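Local coordinates for hypothetical protein (Fusobacterium nucleatum subsp. nucleatum, PDB 2GSL) that might be a ribonuclease of the MrnC family that takes part in RNA processing, built on an all-helical ribonuclease III domain that binds magnesium, at residues E116-K119 with K120-I124; P42-N45 with K46-A50. All blocks are in the same frame, centred on the assembly; numbering follows the deposited sequence.

Contact 1 (E116-K119 with K120-I124); sequences EEIK and KIINI
Lys120 reaches back one turn to Glu117 on the outer side of helix 115-127. Followed from its root, its CB lies 3.8 Å from the carbonyl O of Glu117 and close to the carbonyl carbon of Lys119. CG and CD carry the chain outward, and a bend at chi3 (67°) then turns the tip, so that Lys120 runs alongside the glutamate and points the same way. CE and NZ both arrive at one carboxylate oxygen; NZ stands 3.8 Å from OE1 of Glu117, a long salt bridge. The other oxygen, OE2 of Glu117, has a like charge close by in Asp69.

On the buried side Ile118 and Ile122 lie side by side, CG2 of Ile118 meeting CG1 of Ile122 at 4.1 Å. Beneath them the amide N of Ile122 bonds to O of Ile118 at 2.9 Å, while the bond from N of Ile121 to the same oxygen is weak. One residue on, N of Asn123 bonds to O of Lys119 at 2.8 Å. Ile121 packs on Ile106 and Met109 of helix 93-111 and on Ile60 and Ile64 of helix 54-64; Ile122 meets Trp26 of helix 15-34. The helix is thus amphipathic: isoleucines pack against its neighbours, charged side chains face outward, and the loose pairing of Lys120 with Glu117 probably offsets some of the negative charge gathered with Asp69.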
loop_
_atom_site.group_PDB
_atom_site.type_symbol
_atom_site.label_atom_id
_atom_site.label_comp_id
_atom_site.label_asym_id
_atom_site.label_seq_id
_atom_site.Cartn_x
_atom_site.Cartn_y
_atom_site.Cartn_z
ATOM N N GLU A 116 -8.094 7.760 -11.692
ATOM C CA GLU A 116 -8.516 7.131 -12.940
ATOM C C GLU A 116 -7.322 6.998 -13.876
ATOM O O GLU A 116 -7.307 6.154 -14.773
ATOM C CB GLU A 116 -9.614 7.952 -13.624
ATOM C CG GLU A 116 -10.035 7.379 -14.972
ATOM C CD GLU A 116 -10.623 5.976 -14.857
ATOM O OE1 GLU A 116 -10.710 5.282 -15.895
ATOM O OE2 GLU A 116 -11.006 5.574 -13.733
ATOM N N GLU A 117 -6.327 7.851 -13.661
ATOM C CA GLU A 117 -5.115 7.845 -14.468
ATOM C C GLU A 117 -4.229 6.690 -14.009
ATOM O O GLU A 117 -3.441 6.145 -14.783
ATOM C CB GLU A 117 -4.379 9.177 -14.307
ATOM C CG GLU A 117 -5.141 10.381 -14.857
ATOM C CD GLU A 117 -4.984 10.540 -16.360
ATOM O OE1 GLU A 117 -5.243 9.563 -17.095
ATOM O OE2 GLU A 117 -4.602 11.646 -16.809
ATOM N N ILE A 118 -4.375 6.318 -12.741
ATOM C CA ILE A 118 -3.608 5.223 -12.172
ATOM C C ILE A 118 -4.101 3.891 -12.727
ATOM O O ILE A 118 -3.296 3.019 -13.077
ATOM C CB ILE A 118 -3.732 5.207 -10.646
ATOM C CG1 ILE A 118 -3.237 6.540 -10.080
ATOM C CG2 ILE A 118 -2.934 4.055 -10.070
ATOM C CD1 ILE A 118 -3.411 6.673 -8.603
ATOM N N LYS A 119 -5.423 3.740 -12.819
ATOM C CA LYS A 119 -6.023 2.512 -13.338
ATOM C C LYS A 119 -5.599 2.238 -14.776
ATOM O O LYS A 119 -5.455 1.086 -15.182
ATOM C CB LYS A 119 -7.558 2.579 -13.271
ATOM C CG LYS A 119 -8.248 1.313 -13.781
ATOM C CD LYS A 119 -9.759 1.301 -13.495
ATOM C CE LYS A 119 -10.356 -0.113 -13.705
ATOM N NZ LYS A 119 -11.815 -0.228 -13.374
ATOM N N LYS A 120 -5.385 3.291 -15.548
ATOM C CA LYS A 120 -5.000 3.100 -16.935
ATOM C C LYS A 120 -3.586 2.517 -17.030
ATOM O O LYS A 120 -3.293 1.719 -17.918
ATOM C CB LYS A 120 -5.106 4.431 -17.680
ATOM C CG LYS A 120 -5.246 4.284 -19.174
ATOM C CD LYS A 120 -6.028 5.442 -19.774
ATOM C CE LYS A 120 -5.282 6.765 -19.671
ATOM N NZ LYS A 120 -6.008 7.883 -20.371
ATOM N N ILE A 121 -2.719 2.913 -16.101
ATOM C CA ILE A 121 -1.344 2.421 -16.056
ATOM C C ILE A 121 -1.366 0.994 -15.515
ATOM O O ILE A 121 -0.649 0.118 -15.994
ATOM C CB ILE A 121 -0.466 3.306 -15.129
ATOM C CG1 ILE A 121 -0.291 4.687 -15.749
ATOM C CG2 ILE A 121 0.881 2.667 -14.901
ATOM C CD1 ILE A 121 0.370 5.684 -14.817
ATOM N N ILE A 122 -2.195 0.765 -14.504
ATOM C CA ILE A 122 -2.300 -0.563 -13.930
ATOM C C ILE A 122 -2.859 -1.526 -14.980
ATOM O O ILE A 122 -2.515 -2.702 -14.980
ATOM C CB ILE A 122 -3.206 -0.563 -12.691
ATOM C CG1 ILE A 122 -2.589 0.323 -11.607
ATOM C CG2 ILE A 122 -3.389 -1.981 -12.179
ATOM C CD1 ILE A 122 -1.241 -0.158 -11.099
ATOM N N ASN A 123 -3.708 -1.028 -15.875
ATOM C CA ASN A 123 -4.274 -1.872 -16.916
ATOM C C ASN A 123 -3.227 -2.316 -17.928
ATOM O O ASN A 123 -3.401 -3.336 -18.597
ATOM C CB ASN A 123 -5.414 -1.160 -17.646
ATOM C CG ASN A 123 -6.745 -1.295 -16.925
ATOM O OD1 ASN A 123 -7.755 -0.737 -17.358
ATOM N ND2 ASN A 123 -6.753 -2.039 -15.821
ATOM N N ILE A 124 -2.140 -1.563 -18.056
ATOM C CA ILE A 124 -1.105 -1.956 -19.002
ATOM C C ILE A 124 -0.136 -2.911 -18.305
ATOM O O ILE A 124 0.758 -3.480 -18.929
ATOM C CB ILE A 124 -0.353 -0.717 -19.585
ATOM C CG1 ILE A 124 0.729 -0.234 -18.630
ATOM C CG2 ILE A 124 -1.344 0.396 -19.877
ATOM C CD1 ILE A 124 2.070 -0.881 -18.869
#

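Contact 2 (P42-N45 with K46-A50); sequences PTLN and KYVKA
With CG2 of Thr43 anti to the backbone N (chi1 -53° places OG1 beside that nitrogen) and CG of Tyr47 anti to its own carbonyl carbon (chi1 -76°), the threonine methyl and the tyrosine ring come to lie side by side, pointing the same way. CG2 of Thr43 comes against the CD1-CE1 bond of the ring, from beyond its rim and off its plane, 3.4 Å from CE1 of Tyr47. The carbonyl O of Thr43 sits at the ring edge, near its plane, 3.1 Å from CD1 of Tyr47, and also accepts a hydrogen bond from the amide N of Tyr47 at 3.0 Å. The polar branch of the threonine is used elsewhere: OG1 is hydrogen-bonded to Asn40. Tyr47 in turn stacks with the ring of Tyr39 and meets that of Tyr34 at a steep angle.

Round the helix from the tyrosine, Leu44 and Val48 form the apolar stripe, CD1 of Leu44 standing 4.3 Å from CG2 of Val48. Between their backbones, N of Val48 bonds to O of Leu44 at 3.1 Å. At the next step N of Lys49 bonds almost straight to O of Asn45 (2.9 Å, 175° at the hydrogen). Leu44 and Val48 pack on helix 15-34 of their own chain, through Tyr34 and Ile30 among others, and both also meet Phe20 of the second subunit. Successive i to i+4 bonds with a leucine-valine stripe are those of an amphipathic alpha-helix, here one in the ribonuclease III domain that contributes to the dimer interface.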
loop_
_atom_site.group_PDB
_atom_site.type_symbol
_atom_site.label_atom_id
_atom_site.label_comp_id
_atom_site.label_asym_id
_atom_site.label_seq_id
_atom_site.Cartn_x
_atom_site.Cartn_y
_atom_site.Cartn_z
ATOM N N PRO A 42 2.478 -18.549 -1.048
ATOM C CA PRO A 42 3.755 -18.607 -1.762
ATOM C C PRO A 42 3.644 -18.157 -3.214
ATOM O O PRO A 42 4.420 -17.325 -3.673
ATOM C CB PRO A 42 4.164 -20.069 -1.614
ATOM C CG PRO A 42 2.851 -20.778 -1.437
ATOM C CD PRO A 42 2.116 -19.871 -0.511
ATOM N N THR A 43 2.665 -18.690 -3.933
ATOM C CA THR A 43 2.469 -18.326 -5.337
ATOM C C THR A 43 2.045 -16.866 -5.499
ATOM O O THR A 43 2.604 -16.131 -6.313
ATOM C CB THR A 43 1.405 -19.215 -5.967
ATOM O OG1 THR A 43 1.760 -20.586 -5.748
ATOM C CG2 THR A 43 1.297 -18.946 -7.452
ATOM N N LEU A 44 1.033 -16.469 -4.734
ATOM C CA LEU A 44 0.526 -15.104 -4.747
ATOM C C LEU A 44 1.677 -14.108 -4.601
ATOM O O LEU A 44 1.838 -13.205 -5.419
ATOM C CB LEU A 44 -0.445 -14.919 -3.586
ATOM C CG LEU A 44 -0.948 -13.496 -3.361
ATOM C CD1 LEU A 44 -1.733 -13.028 -4.578
ATOM C CD2 LEU A 44 -1.820 -13.471 -2.126
ATOM N N ASN A 45 2.466 -14.293 -3.545
ATOM C CA ASN A 45 3.610 -13.445 -3.251
ATOM C C ASN A 45 4.582 -13.406 -4.426
ATOM O O ASN A 45 5.093 -12.345 -4.787
ATOM C CB ASN A 45 4.319 -13.952 -1.989
ATOM C CG ASN A 45 3.500 -13.721 -0.717
ATOM O OD1 ASN A 45 2.325 -14.088 -0.639
ATOM N ND2 ASN A 45 4.126 -13.112 0.286
ATOM N N LYS A 46 4.830 -14.566 -5.025
ATOM C CA LYS A 46 5.730 -14.666 -6.169
ATOM C C LYS A 46 5.296 -13.778 -7.338
ATOM O O LYS A 46 6.132 -13.105 -7.944
ATOM C CB LYS A 46 5.817 -16.120 -6.637
ATOM C CG LYS A 46 6.653 -16.323 -7.889
ATOM C CD LYS A 46 6.686 -17.781 -8.310
ATOM C CE LYS A 46 5.320 -18.282 -8.725
ATOM N NZ LYS A 46 5.359 -19.762 -8.936
ATOM N N TYR A 47 4.003 -13.787 -7.658
ATOM C CA TYR A 47 3.474 -12.963 -8.758
ATOM C C TYR A 47 3.500 -11.468 -8.426
ATOM O O TYR A 47 3.645 -10.626 -9.318
ATOM C CB TYR A 47 2.026 -13.351 -9.109
ATOM C CG TYR A 47 1.889 -14.628 -9.903
ATOM C CD1 TYR A 47 2.319 -15.842 -9.377
ATOM C CD2 TYR A 47 1.324 -14.627 -11.180
ATOM C CE1 TYR A 47 2.193 -17.026 -10.094
ATOM C CE2 TYR A 47 1.191 -15.812 -11.909
ATOM C CZ TYR A 47 1.631 -17.010 -11.354
ATOM O OH TYR A 47 1.519 -18.200 -12.046
ATOM N N VAL A 48 3.340 -11.152 -7.143
ATOM C CA VAL A 48 3.342 -9.772 -6.690
ATOM C C VAL A 48 4.738 -9.178 -6.817
ATOM O O VAL A 48 4.910 -8.109 -7.411
ATOM C CB VAL A 48 2.884 -9.666 -5.229
ATOM C CG1 VAL A 48 2.977 -8.228 -4.763
ATOM C CG2 VAL A 48 1.455 -10.170 -5.098
ATOM N N LYS A 49 5.729 -9.882 -6.269
ATOM C CA LYS A 49 7.115 -9.427 -6.311
ATOM C C LYS A 49 7.599 -9.231 -7.732
ATOM O O LYS A 49 8.476 -8.403 -8.006
ATOM C CB LYS A 49 8.040 -10.426 -5.616
ATOM C CG LYS A 49 7.828 -10.526 -4.128
ATOM C CD LYS A 49 8.917 -11.346 -3.461
ATOM C CE LYS A 49 8.661 -11.465 -1.951
ATOM N NZ LYS A 49 9.707 -12.258 -1.224
ATOM N N ALA A 50 7.026 -10.002 -8.640
ATOM C CA ALA A 50 7.413 -9.916 -10.026
ATOM C C ALA A 50 7.089 -8.557 -10.609
ATOM O O ALA A 50 7.873 -8.035 -11.388
ATOM C CB ALA A 50 6.719 -11.012 -10.827
#

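In the fold
Contact 2, on helix 41-52, comes first along the chain; contact 1 follows on helix 115-127, the last helix of the model. Their centres are 20 Å apart and their nearest atoms about 11 Å, so the two do not touch. What they share is helix 15-34, which carries Asp23, the probable active-site residue: Ile122 packs on it from contact 1 and Val48 from contact 2, with side chains about 12 and 10 Å from that of Asp23. Asp23 and Glu103 bind the magnesium ion. Both contacts thus pack on the helix that carries a magnesium ligand, without reaching the metal themselves, and contact 2 alone meets the second subunit.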